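Local structure of putative acetyltransferase (Streptococcus mutans, 4E2A) at residues 39-42 with 46-49; 53-58 with 78-83; 99-104 with 135-140; 129-134 with 144-149. The protein probably acts as a GNAT-family N-acetyltransferase, moving an acyl group from a coenzyme A thioester to an acceptor that is not yet known. One frame throughout, in Å; residues are numbered along the deposited sequence.

Overall arrangement
The four contacts follow the GNAT fold from its first strand to the helix after the central strand 125-133. Interaction 1 closes first, then interaction 2; interactions 3 and 4 interlock along the chain, 99-104 and 135-140 of interaction 3 alternating with 129-134 and 144-149 of interaction 4. Interactions 1, 3 and 4 reach one mixed sheet, in which strands 38-42 and 94-101 are neighbours; interactions 3 and 4 are the closest pair, with centres about 11 Å apart. Interaction 2 shares helix 48-63 with interaction 1 and touches interaction 4 through Thr58 and Tyr80, centres about 17 Å apart. Helices thus pack on both faces of the sheet, around a strand that in this family lies beside the acetyl-CoA site.

Interaction 1. Residues 39-42 with 46-49; sequences EIRK and DELS
The guanidinium of Arg41 is met at its edges: the carboxylate of Glu47 lies close to its plane at the end that carries NH1 and NH2, and Glu39 OE2 lies in plane on the NE side. The core is an end-on, two-pronged salt bridge across the first strand-to-helix turn of the GNAT fold, between strand 38-42 and the N-cap residue of helix 48-63. Arg41 NH1 donates to Glu47 OE1 at 2.8 Å and Arg41 NH2 to Glu47 OE2 at 3.2 Å. Both bonds are nearly straight and reach the syn side of each oxygen, while the two flat groups are twisted by 24°. The side chains approach from opposite directions, the glutamate extended beyond CG and the arginine from CG to NE, so long residues suit both positions. Glu47 OE1 also accepts a bond from the backbone N of Asn44, which gives that oxygen two donors and helps hold the carboxylate in the turn. On the other flank, Glu39 OE2 makes a long ion pair with Arg41 NE at 3.9 Å and completes a three-residue charge network at the surface. Leu100 of the adjacent strand touches the arginine side chain. Arg41 NH1 has a further acceptor in its own strand, the carbonyl O of Lys42, at 3.2 Å.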
loop_
_atom_site.group_PDB
_atom_site.type_symbol
_atom_site.label_atom_id
_atom_site.label_comp_id
_atom_site.label_asym_id
_atom_site.label_seq_id
_atom_site.Cartn_x
_atom_site.Cartn_y
_atom_site.Cartn_z
ATOM N N GLU B 39 -18.481 -16.876 23.128
ATOM C CA GLU B 39 -17.305 -16.484 23.887
ATOM C C GLU B 39 -16.328 -15.711 23.005
ATOM O O GLU B 39 -16.202 -15.987 21.809
ATOM C CB GLU B 39 -16.606 -17.725 24.449
ATOM C CG GLU B 39 -15.383 -17.408 25.299
ATOM C CD GLU B 39 -14.669 -18.652 25.801
ATOM O OE1 GLU B 39 -15.096 -19.773 25.436
ATOM O OE2 GLU B 39 -13.678 -18.501 26.554
ATOM N N ILE B 40 -15.645 -14.741 23.595
ATOM C CA ILE B 40 -14.608 -14.000 22.894
ATOM C C ILE B 40 -13.367 -14.069 23.747
ATOM O O ILE B 40 -13.405 -13.710 24.919
ATOM C CB ILE B 40 -14.982 -12.507 22.692
ATOM C CG1 ILE B 40 -16.233 -12.383 21.817
ATOM C CG2 ILE B 40 -13.806 -11.725 22.046
ATOM C CD1 ILE B 40 -16.767 -10.963 21.712
ATOM N N ARG B 41 -12.262 -14.516 23.160
ATOM C CA ARG B 41 -11.014 -14.656 23.899
ATOM C C ARG B 41 -9.827 -14.688 22.935
ATOM O O ARG B 41 -9.995 -14.911 21.729
ATOM C CB ARG B 41 -11.027 -15.937 24.760
ATOM C CG ARG B 41 -11.153 -17.230 23.950
ATOM C CD ARG B 41 -10.676 -18.475 24.711
ATOM N NE ARG B 41 -11.024 -19.715 24.014
ATOM C CZ ARG B 41 -10.319 -20.260 23.026
ATOM N NH1 ARG B 41 -9.204 -19.679 22.607
ATOM N NH2 ARG B 41 -10.730 -21.390 22.454
ATOM N N LYS B 42 -8.630 -14.499 23.480
ATOM C CA LYS B 42 -7.421 -14.521 22.679
ATOM C C LYS B 42 -7.224 -15.901 22.069
ATOM O O LYS B 42 -7.637 -16.900 22.645
ATOM C CB LYS B 42 -6.197 -14.115 23.513
ATOM C CG LYS B 42 -6.337 -12.731 24.121
ATOM C CD LYS B 42 -5.111 -12.312 24.915
ATOM C CE LYS B 42 -5.414 -11.088 25.766
ATOM N NZ LYS B 42 -4.297 -10.756 26.696
ATOM N N ASP B 46 -1.669 -22.904 20.944
ATOM C CA ASP B 46 -1.906 -24.164 20.242
ATOM C C ASP B 46 -3.050 -24.121 19.212
ATOM O O ASP B 46 -3.488 -25.163 18.710
ATOM C CB ASP B 46 -2.118 -25.304 21.244
ATOM C CG ASP B 46 -3.446 -25.205 21.970
ATOM O OD1 ASP B 46 -4.006 -24.090 22.043
ATOM O OD2 ASP B 46 -3.931 -26.244 22.471
ATOM N N GLU B 47 -3.524 -22.922 18.890
ATOM C CA GLU B 47 -4.576 -22.755 17.885
ATOM C C GLU B 47 -4.063 -22.060 16.612
ATOM O O GLU B 47 -4.845 -21.577 15.784
ATOM C CB GLU B 47 -5.768 -21.989 18.489
ATOM C CG GLU B 47 -6.342 -22.673 19.729
ATOM C CD GLU B 47 -7.560 -21.958 20.319
ATOM O OE1 GLU B 47 -7.417 -20.795 20.780
ATOM O OE2 GLU B 47 -8.662 -22.565 20.311
ATOM N N LEU B 48 -2.748 -21.999 16.460
ATOM C CA LEU B 48 -2.161 -21.350 15.288
ATOM C C LEU B 48 -2.729 -21.902 13.961
ATOM O O LEU B 48 -3.063 -21.142 13.042
ATOM C CB LEU B 48 -0.632 -21.467 15.345
ATOM C CG LEU B 48 0.181 -20.907 14.176
ATOM C CD1 LEU B 48 0.062 -19.413 14.140
ATOM C CD2 LEU B 48 1.657 -21.313 14.295
ATOM N N SER B 49 -2.869 -23.212 13.854
ATOM C CA SER B 49 -3.352 -23.805 12.617
ATOM C C SER B 49 -4.815 -23.511 12.405
ATOM O O SER B 49 -5.241 -23.260 11.334
ATOM C CB SER B 49 -3.108 -25.307 12.592
ATOM O OG SER B 49 -1.746 -25.600 12.711
#

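Interaction 2. Residues 53-58 with 78-83; sequences KIAIQT and EAYTLS
Ile56 and Tyr80 mark the closest approach of the two backbones, their CA atoms 7.1 Å apart. The 53-58 segment is a regular helical run in the middle of helix 48-63. The 78-83 segment is a corner: helix 69-79 ends, Tyr80 is the first residue to leave helical angles, and Thr81 is the N-cap of helix 82-90. Tyr80, at the corner, points its side chain toward helix 48-63. With CG anti to the carbonyl carbon (chi1 -68°), its ring lies flat against Ala55. The methyl CB of Ala55 sits over the ring centre, 3.8 Å from the centroid and 6° off the normal, a CH-pi contact. Alanine fits because its short side chain allows the ring to come down on the helix surface, where Tyr80 CE2 is 3.5 Å from Ala55 O. Beside it, Ile56 CG1 meets Tyr80 CB at 4.1 Å as the two side chains slide past each other. Phe75 packs edge-to-face with the same ring, Arg130 of the central sheet also touches Tyr80, and Gln52 NE2 bonds to Tyr80 O. At the far end of the ring a water joins helix 48-63 to the tyrosine of the corner: it donates to Ala55 O at 2.8 Å and is hydrogen-bonded to Tyr80 OH at 2.9 Å. The contact combines an apolar and a polar part: an aromatic face is pressed on a methyl group, while the buried phenol oxygen is hydrogen-bonded to a water that also donates to the Ala55 carbonyl.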
loop_
_atom_site.group_PDB
_atom_site.type_symbol
_atom_site.label_atom_id
_atom_site.label_comp_id
_atom_site.label_asym_id
_atom_site.label_seq_id
_atom_site.Cartn_x
_atom_site.Cartn_y
_atom_site.Cartn_z
ATOM N N LYS B 53 -6.517 -21.431 9.279
ATOM C CA LYS B 53 -7.661 -21.995 8.565
ATOM C C LYS B 53 -8.807 -20.980 8.418
ATOM O O LYS B 53 -9.326 -20.749 7.313
ATOM C CB LYS B 53 -8.149 -23.273 9.260
ATOM C CG LYS B 53 -9.440 -23.854 8.685
ATOM C CD LYS B 53 -9.723 -25.234 9.288
ATOM C CE LYS B 53 -11.068 -25.812 8.837
ATOM N NZ LYS B 53 -11.033 -26.327 7.430
ATOM N N ILE B 54 -9.191 -20.367 9.530
ATOM C CA ILE B 54 -10.307 -19.455 9.486
ATOM C C ILE B 54 -9.916 -18.187 8.723
ATOM O O ILE B 54 -10.708 -17.670 7.944
ATOM C CB ILE B 54 -10.859 -19.127 10.890
ATOM C CG1 ILE B 54 -12.127 -18.289 10.766
ATOM C CG2 ILE B 54 -9.852 -18.351 11.705
ATOM C CD1 ILE B 54 -12.976 -18.277 12.044
ATOM N N ALA B 55 -8.694 -17.702 8.932
ATOM C CA ALA B 55 -8.206 -16.557 8.172
ATOM C C ALA B 55 -8.275 -16.835 6.660
ATOM O O ALA B 55 -8.758 -15.999 5.889
ATOM C CB ALA B 55 -6.799 -16.195 8.596
ATOM N N ILE B 56 -7.849 -18.021 6.232
ATOM C CA ILE B 56 -7.908 -18.322 4.801
ATOM C C ILE B 56 -9.362 -18.461 4.331
ATOM O O ILE B 56 -9.769 -17.910 3.295
ATOM C CB ILE B 56 -7.078 -19.564 4.440
ATOM C CG1 ILE B 56 -5.586 -19.238 4.569
ATOM C CG2 ILE B 56 -7.411 -20.043 3.037
ATOM C CD1 ILE B 56 -4.668 -20.454 4.444
ATOM N N GLN B 57 -10.157 -19.177 5.102
ATOM C CA GLN B 57 -11.516 -19.405 4.661
ATOM C C GLN B 57 -12.323 -18.109 4.531
ATOM O O GLN B 57 -13.051 -17.937 3.550
ATOM C CB GLN B 57 -12.239 -20.421 5.533
ATOM C CG GLN B 57 -13.505 -20.902 4.832
ATOM C CD GLN B 57 -14.307 -21.866 5.668
ATOM O OE1 GLN B 57 -15.538 -21.918 5.559
ATOM N NE2 GLN B 57 -13.622 -22.642 6.510
ATOM N N THR B 58 -12.187 -17.200 5.498
ATOM C CA THR B 58 -12.895 -15.922 5.433
ATOM C C THR B 58 -12.407 -15.053 4.272
ATOM O O THR B 58 -13.191 -14.318 3.677
ATOM C CB THR B 58 -12.851 -15.140 6.776
ATOM O OG1 THR B 58 -11.490 -14.944 7.216
ATOM C CG2 THR B 58 -13.611 -15.914 7.855
ATOM N N GLU B 78 1.607 -14.932 1.346
ATOM C CA GLU B 78 2.359 -13.836 1.940
ATOM C C GLU B 78 1.897 -13.497 3.358
ATOM O O GLU B 78 2.711 -13.264 4.252
ATOM C CB GLU B 78 2.278 -12.565 1.067
ATOM C CG GLU B 78 3.082 -11.376 1.628
ATOM C CD GLU B 78 2.909 -10.067 0.832
ATOM O OE1 GLU B 78 2.047 -10.010 -0.078
ATOM O OE2 GLU B 78 3.647 -9.087 1.115
ATOM N N ALA B 79 0.589 -13.449 3.555
ATOM C CA ALA B 79 0.023 -12.962 4.824
ATOM C C ALA B 79 -0.390 -14.052 5.813
ATOM O O ALA B 79 -0.469 -13.805 7.008
ATOM C CB ALA B 79 -1.170 -12.031 4.557
ATOM N N TYR B 80 -0.706 -15.239 5.322
ATOM C CA TYR B 80 -1.323 -16.223 6.201
ATOM C C TYR B 80 -0.566 -17.539 6.293
ATOM O O TYR B 80 -1.177 -18.593 6.460
ATOM C CB TYR B 80 -2.780 -16.481 5.781
ATOM C CG TYR B 80 -3.748 -15.315 5.999
ATOM C CD1 TYR B 80 -3.507 -14.344 6.966
ATOM C CD2 TYR B 80 -4.925 -15.215 5.252
ATOM C CE1 TYR B 80 -4.400 -13.286 7.169
ATOM C CE2 TYR B 80 -5.825 -14.160 5.450
ATOM C CZ TYR B 80 -5.564 -13.209 6.417
ATOM O OH TYR B 80 -6.465 -12.170 6.628
ATOM N N THR B 81 0.758 -17.491 6.168
ATOM C CA THR B 81 1.597 -18.664 6.476
ATOM C C THR B 81 1.660 -18.797 7.988
ATOM O O THR B 81 1.390 -17.819 8.714
ATOM C CB THR B 81 3.025 -18.496 5.921
ATOM O OG1 THR B 81 3.679 -17.396 6.581
ATOM C CG2 THR B 81 2.978 -18.234 4.424
ATOM N N LEU B 82 1.977 -19.994 8.472
ATOM C CA LEU B 82 2.037 -20.228 9.911
ATOM C C LEU B 82 3.099 -19.360 10.568
ATOM O O LEU B 82 2.933 -18.950 11.712
ATOM C CB LEU B 82 2.325 -21.690 10.233
ATOM C CG LEU B 82 1.204 -22.724 10.008
ATOM C CD1 LEU B 82 1.735 -24.142 10.182
ATOM C CD2 LEU B 82 0.049 -22.460 10.964
ATOM N N SER B 83 4.191 -19.087 9.855
ATOM C CA SER B 83 5.282 -18.299 10.443
ATOM C C SER B 83 4.921 -16.816 10.636
ATOM O O SER B 83 5.291 -16.208 11.644
ATOM C CB SER B 83 6.584 -18.454 9.634
ATOM O OG SER B 83 6.458 -17.959 8.305
HETATM O O HOH W 1 -9.111 -13.267 6.278
#

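Interaction 3. Residues 99-104 with 135-140; sequences ILMSGK and KAYQGL
Met101 N donates to Lys104 O at 2.9 Å, and Lys104 N returns a bond to Met101 O at 3.0 Å. This pair closes a type I' turn, the tight reversal that joins strands 94-101 and 104-113 into a two-residue beta hairpin. Gly103 suits the turn because its backbone angles would jam a CB against the preceding carbonyl. The first and last residues of the turn both point toward the loop 135-140. Tyr137 lies against them: its CE1 meets Met101 CG at 3.8 Å, with Met101 CB equally near, the thioether chain crossing the ring obliquely. Its hydroxyl end meets the lysine chain, extended beyond CG, roughly at right angles, the methylene carbon Lys104 CD lying 3.5 Å from Tyr137 OH. The loop that carries Tyr137 lies between strand 125-133 and helix 142-157. From Gln138 onward it matches the Q/R-x-x-G-x-G/A signature of GNAT enzymes, the turn that in relatives binds the pyrophosphate of acetyl-CoA, a role that is likely here too. Gln138 holds the loop to the strand end through a bond from its NE2 to Ile133 O. Further along, bends at chi2 and chi3 turn the methionine methyl toward Leu140, where Met101 CE comes within 3.6 Å of Leu140 CD1. On the sheet side, Met101 also packs on Val38 of the edge strand, and Tyr137 touches Leu142 at the start of the following helix.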
loop_
_atom_site.group_PDB
_atom_site.type_symbol
_atom_site.label_atom_id
_atom_site.label_comp_id
_atom_site.label_asym_id
_atom_site.label_seq_id
_atom_site.Cartn_x
_atom_site.Cartn_y
_atom_site.Cartn_z
ATOM N N ILE B 99 -13.923 -15.146 18.096
ATOM C CA ILE B 99 -15.250 -15.209 18.681
ATOM C C ILE B 99 -15.764 -16.603 18.397
ATOM O O ILE B 99 -15.666 -17.104 17.268
ATOM C CB ILE B 99 -16.225 -14.127 18.179
ATOM C CG1 ILE B 99 -17.569 -14.254 18.910
ATOM C CG2 ILE B 99 -16.426 -14.214 16.682
ATOM C CD1 ILE B 99 -18.462 -13.030 18.762
ATOM N N LEU B 100 -16.284 -17.229 19.414
ATOM C CA LEU B 100 -16.651 -18.618 19.367
ATOM C C LEU B 100 -18.128 -18.833 19.609
ATOM O O LEU B 100 -18.735 -18.160 20.384
ATOM C CB LEU B 100 -15.854 -19.415 20.379
ATOM C CG LEU B 100 -14.371 -19.519 20.163
ATOM C CD1 LEU B 100 -13.559 -18.802 21.171
ATOM C CD2 LEU B 100 -14.015 -20.921 20.074
ATOM N N MET B 101 -18.680 -19.800 18.920
ATOM C CA MET B 101 -20.057 -20.189 19.089
ATOM C C MET B 101 -20.132 -21.670 19.442
ATOM O O MET B 101 -19.729 -22.524 18.697
ATOM C CB MET B 101 -20.848 -19.867 17.838
ATOM C CG MET B 101 -22.166 -20.507 17.805
ATOM S SD MET B 101 -23.337 -19.388 18.397
ATOM C CE MET B 101 -23.993 -18.938 16.874
ATOM N N SER B 102 -20.588 -21.934 20.649
ATOM C CA SER B 102 -20.594 -23.265 21.166
ATOM C C SER B 102 -19.225 -23.953 21.021
ATOM O O SER B 102 -19.161 -25.093 20.715
ATOM C CB SER B 102 -21.685 -24.093 20.496
ATOM O OG SER B 102 -22.978 -23.641 20.816
ATOM N N GLY B 103 -18.152 -23.251 21.289
ATOM C CA GLY B 103 -16.805 -23.803 21.271
ATOM C C GLY B 103 -16.144 -23.865 19.902
ATOM O O GLY B 103 -14.965 -24.222 19.791
ATOM N N LYS B 104 -16.891 -23.513 18.859
ATOM C CA LYS B 104 -16.352 -23.462 17.497
ATOM C C LYS B 104 -15.993 -22.032 17.072
ATOM O O LYS B 104 -16.805 -21.102 17.209
ATOM C CB LYS B 104 -17.364 -24.021 16.497
ATOM C CG LYS B 104 -17.757 -25.483 16.687
ATOM C CD LYS B 104 -18.908 -25.833 15.737
ATOM C CE LYS B 104 -19.324 -27.288 15.835
ATOM N NZ LYS B 104 -20.350 -27.640 14.805
ATOM N N LYS B 135 -18.976 -17.005 6.875
ATOM C CA LYS B 135 -20.301 -16.911 6.268
ATOM C C LYS B 135 -21.336 -17.806 6.954
ATOM O O LYS B 135 -22.494 -17.416 7.101
ATOM C CB LYS B 135 -20.241 -17.254 4.776
ATOM C CG LYS B 135 -20.850 -16.174 3.911
ATOM C CD LYS B 135 -19.836 -15.594 2.936
ATOM C CE LYS B 135 -19.641 -16.520 1.741
ATOM N NZ LYS B 135 -19.083 -15.808 0.551
ATOM N N ALA B 136 -20.929 -19.003 7.371
ATOM C CA ALA B 136 -21.874 -19.904 8.026
ATOM C C ALA B 136 -22.385 -19.308 9.334
ATOM O O ALA B 136 -23.401 -19.769 9.852
ATOM C CB ALA B 136 -21.266 -21.316 8.255
ATOM N N TYR B 137 -21.689 -18.296 9.864
ATOM C CA TYR B 137 -22.084 -17.679 11.144
ATOM C C TYR B 137 -22.521 -16.214 11.050
ATOM O O TYR B 137 -22.675 -15.555 12.080
ATOM C CB TYR B 137 -20.957 -17.779 12.185
ATOM C CG TYR B 137 -20.671 -19.179 12.643
ATOM C CD1 TYR B 137 -21.316 -19.722 13.760
ATOM C CD2 TYR B 137 -19.737 -19.958 11.973
ATOM C CE1 TYR B 137 -21.043 -21.018 14.174
ATOM C CE2 TYR B 137 -19.462 -21.253 12.376
ATOM C CZ TYR B 137 -20.114 -21.777 13.472
ATOM O OH TYR B 137 -19.824 -23.063 13.851
ATOM N N GLN B 138 -22.710 -15.704 9.837
ATOM C CA GLN B 138 -23.151 -14.315 9.656
ATOM C C GLN B 138 -24.651 -14.137 9.934
ATOM O O GLN B 138 -25.429 -15.098 9.902
ATOM C CB GLN B 138 -22.790 -13.803 8.248
ATOM C CG GLN B 138 -21.281 -13.657 8.015
ATOM C CD GLN B 138 -20.913 -13.152 6.605
ATOM O OE1 GLN B 138 -21.779 -12.831 5.798
ATOM N NE2 GLN B 138 -19.612 -13.079 6.320
ATOM N N GLY B 139 -25.061 -12.909 10.226
ATOM C CA GLY B 139 -26.466 -12.618 10.445
ATOM C C GLY B 139 -26.947 -12.941 11.856
ATOM O O GLY B 139 -28.123 -12.811 12.160
ATOM N N LEU B 140 -26.023 -13.343 12.716
ATOM C CA LEU B 140 -26.344 -13.744 14.085
ATOM C C LEU B 140 -25.950 -12.653 15.081
ATOM O O LEU B 140 -26.097 -12.817 16.295
ATOM C CB LEU B 140 -25.594 -15.030 14.431
ATOM C CG LEU B 140 -25.820 -16.206 13.484
ATOM C CD1 LEU B 140 -24.843 -17.337 13.782
ATOM C CD2 LEU B 140 -27.276 -16.663 13.574
#

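Interaction 4. Residues 129-134 with 144-149; sequences QRLYIL and KQLFEF
Leu131 reaches from its strand to the helix backbone: Leu131 CD1 is 3.6 Å from Phe147 N and 3.8 Å from Phe147 CB. The same methyl lies at the edge of the phenylalanine ring, near its plane. Its neighbour Leu146 comes from the opposite direction, and the two side chains slide past each other, Leu146 CD2 lying 4.2 Å from Leu131 CG. Ile133, two residues along the strand and on the same face, adds a looser touch, its CD1 4.4 Å from Leu146 CD2. Leu131 extends fully (chi1 -163°, chi2 172°), which is what carries its methyl to the helix. Branched aliphatic residues suit an interface whose side-chain contacts are all apolar. Further out, Phe147 packs edge-to-face with Tyr180, while Leu146 rests on Leu109 and Ile40 of other strands. At the start of the segment, Gln129 and Arg130 both face Lys110 in a classic beta bulge, a feature that in GNAT proteins marks the central strand beside the acetyl-CoA site. The axes of the strand and helix segments pass 9.4 Å apart at 156°, nearly antiparallel, as in the first half of the beta-alpha-beta unit that ends in strand 161-167. Tyr132 points to the other face of the sheet, where helix 48-63 packs.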
loop_
_atom_site.group_PDB
_atom_site.type_symbol
_atom_site.label_atom_id
_atom_site.label_comp_id
_atom_site.label_asym_id
_atom_site.label_seq_id
_atom_site.Cartn_x
_atom_site.Cartn_y
_atom_site.Cartn_z
ATOM N N GLN B 129 -7.586 -3.584 12.985
ATOM C CA GLN B 129 -6.985 -3.923 11.687
ATOM C C GLN B 129 -7.800 -4.943 10.889
ATOM O O GLN B 129 -8.021 -4.759 9.687
ATOM C CB GLN B 129 -5.542 -4.447 11.868
ATOM C CG GLN B 129 -4.804 -4.730 10.534
ATOM C CD GLN B 129 -3.597 -5.667 10.680
ATOM O OE1 GLN B 129 -3.032 -5.818 11.765
ATOM N NE2 GLN B 129 -3.201 -6.296 9.574
ATOM N N ARG B 130 -8.211 -6.024 11.551
ATOM C CA ARG B 130 -8.933 -7.118 10.909
ATOM C C ARG B 130 -10.178 -7.550 11.678
ATOM O O ARG B 130 -10.132 -7.743 12.895
ATOM C CB ARG B 130 -8.037 -8.369 10.782
ATOM C CG ARG B 130 -6.956 -8.308 9.727
ATOM C CD ARG B 130 -6.110 -9.603 9.722
ATOM N NE ARG B 130 -4.968 -9.406 8.850
ATOM C CZ ARG B 130 -3.778 -9.967 9.021
ATOM N NH1 ARG B 130 -3.562 -10.787 10.050
ATOM N NH2 ARG B 130 -2.804 -9.706 8.148
ATOM N N LEU B 131 -11.281 -7.751 10.962
ATOM C CA LEU B 131 -12.459 -8.356 11.580
ATOM C C LEU B 131 -13.261 -9.121 10.518
ATOM O O LEU B 131 -13.826 -8.507 9.613
ATOM C CB LEU B 131 -13.325 -7.276 12.287
ATOM C CG LEU B 131 -14.373 -7.743 13.336
ATOM C CD1 LEU B 131 -15.023 -6.586 14.114
ATOM C CD2 LEU B 131 -15.466 -8.589 12.685
ATOM N N TYR B 132 -13.281 -10.454 10.641
ATOM C CA TYR B 132 -13.975 -11.347 9.735
ATOM C C TYR B 132 -14.903 -12.297 10.480
ATOM O O TYR B 132 -14.554 -12.817 11.543
ATOM C CB TYR B 132 -12.967 -12.211 8.949
ATOM C CG TYR B 132 -12.151 -11.479 7.903
ATOM C CD1 TYR B 132 -12.575 -11.406 6.578
ATOM C CD2 TYR B 132 -10.946 -10.874 8.243
ATOM C CE1 TYR B 132 -11.814 -10.756 5.632
ATOM C CE2 TYR B 132 -10.189 -10.226 7.309
ATOM C CZ TYR B 132 -10.622 -10.167 6.007
ATOM O OH TYR B 132 -9.856 -9.518 5.071
ATOM N N ILE B 133 -16.076 -12.539 9.909
ATOM C CA ILE B 133 -16.980 -13.564 10.426
ATOM C C ILE B 133 -17.195 -14.580 9.312
ATOM O O ILE B 133 -17.513 -14.196 8.176
ATOM C CB ILE B 133 -18.360 -12.975 10.851
ATOM C CG1 ILE B 133 -18.203 -11.875 11.915
ATOM C CG2 ILE B 133 -19.319 -14.098 11.319
ATOM C CD1 ILE B 133 -17.683 -12.354 13.287
ATOM N N LEU B 134 -16.982 -15.858 9.621
ATOM C CA LEU B 134 -17.359 -16.953 8.707
ATOM C C LEU B 134 -18.806 -16.837 8.185
ATOM O O LEU B 134 -19.757 -16.617 8.958
ATOM C CB LEU B 134 -17.189 -18.313 9.395
ATOM C CG LEU B 134 -15.806 -18.970 9.443
ATOM C CD1 LEU B 134 -15.868 -20.205 10.312
ATOM C CD2 LEU B 134 -15.276 -19.320 8.041
ATOM N N LYS B 144 -21.099 -7.413 15.059
ATOM C CA LYS B 144 -21.362 -6.292 15.943
ATOM C C LYS B 144 -20.775 -6.556 17.320
ATOM O O LYS B 144 -20.118 -5.694 17.903
ATOM C CB LYS B 144 -22.868 -6.045 16.047
ATOM C CG LYS B 144 -23.259 -5.012 17.060
ATOM C CD LYS B 144 -24.720 -4.625 16.926
ATOM C CE LYS B 144 -25.176 -3.767 18.100
ATOM N NZ LYS B 144 -26.619 -3.390 17.978
ATOM N N GLN B 145 -20.995 -7.759 17.839
ATOM C CA GLN B 145 -20.494 -8.088 19.166
ATOM C C GLN B 145 -18.964 -8.031 19.215
ATOM O O GLN B 145 -18.390 -7.545 20.175
ATOM C CB GLN B 145 -20.971 -9.476 19.589
ATOM C CG GLN B 145 -20.775 -9.773 21.058
ATOM C CD GLN B 145 -21.437 -11.072 21.471
ATOM O OE1 GLN B 145 -22.312 -11.589 20.765
ATOM N NE2 GLN B 145 -21.013 -11.618 22.611
ATOM N N LEU B 146 -18.305 -8.527 18.174
ATOM C CA LEU B 146 -16.841 -8.497 18.142
ATOM C C LEU B 146 -16.313 -7.051 17.957
ATOM O O LEU B 146 -15.321 -6.685 18.564
ATOM C CB LEU B 146 -16.300 -9.452 17.080
ATOM C CG LEU B 146 -14.798 -9.765 17.023
ATOM C CD1 LEU B 146 -14.188 -10.097 18.376
ATOM C CD2 LEU B 146 -14.539 -10.921 16.018
ATOM N N PHE B 147 -16.989 -6.238 17.145
ATOM C CA PHE B 147 -16.600 -4.839 16.977
ATOM C C PHE B 147 -16.773 -4.063 18.277
ATOM O O PHE B 147 -15.897 -3.288 18.661
ATOM C CB PHE B 147 -17.356 -4.163 15.830
ATOM C CG PHE B 147 -16.844 -2.770 15.487
ATOM C CD1 PHE B 147 -15.645 -2.595 14.800
ATOM C CD2 PHE B 147 -17.573 -1.645 15.834
ATOM C CE1 PHE B 147 -15.177 -1.319 14.477
ATOM C CE2 PHE B 147 -17.121 -0.358 15.508
ATOM C CZ PHE B 147 -15.925 -0.194 14.823
ATOM N N GLU B 148 -17.884 -4.298 18.971
ATOM C CA GLU B 148 -18.109 -3.671 20.262
ATOM C C GLU B 148 -17.093 -4.112 21.327
ATOM O O GLU B 148 -16.685 -3.311 22.178
ATOM C CB GLU B 148 -19.566 -3.889 20.711
ATOM C CG GLU B 148 -20.547 -3.351 19.675
ATOM C CD GLU B 148 -21.923 -3.008 20.232
ATOM O OE1 GLU B 148 -22.228 -3.453 21.351
ATOM O OE2 GLU B 148 -22.678 -2.279 19.543
ATOM N N PHE B 149 -16.675 -5.376 21.273
ATOM C CA PHE B 149 -15.600 -5.859 22.132
ATOM C C PHE B 149 -14.293 -5.117 21.814
ATOM O O PHE B 149 -13.533 -4.755 22.724
ATOM C CB PHE B 149 -15.427 -7.383 21.976
ATOM C CG PHE B 149 -14.248 -7.956 22.724
ATOM C CD1 PHE B 149 -14.395 -8.436 24.031
ATOM C CD2 PHE B 149 -12.990 -8.043 22.116
ATOM C CE1 PHE B 149 -13.305 -8.968 24.735
ATOM C CE2 PHE B 149 -11.898 -8.586 22.799
ATOM C CZ PHE B 149 -12.056 -9.049 24.121
#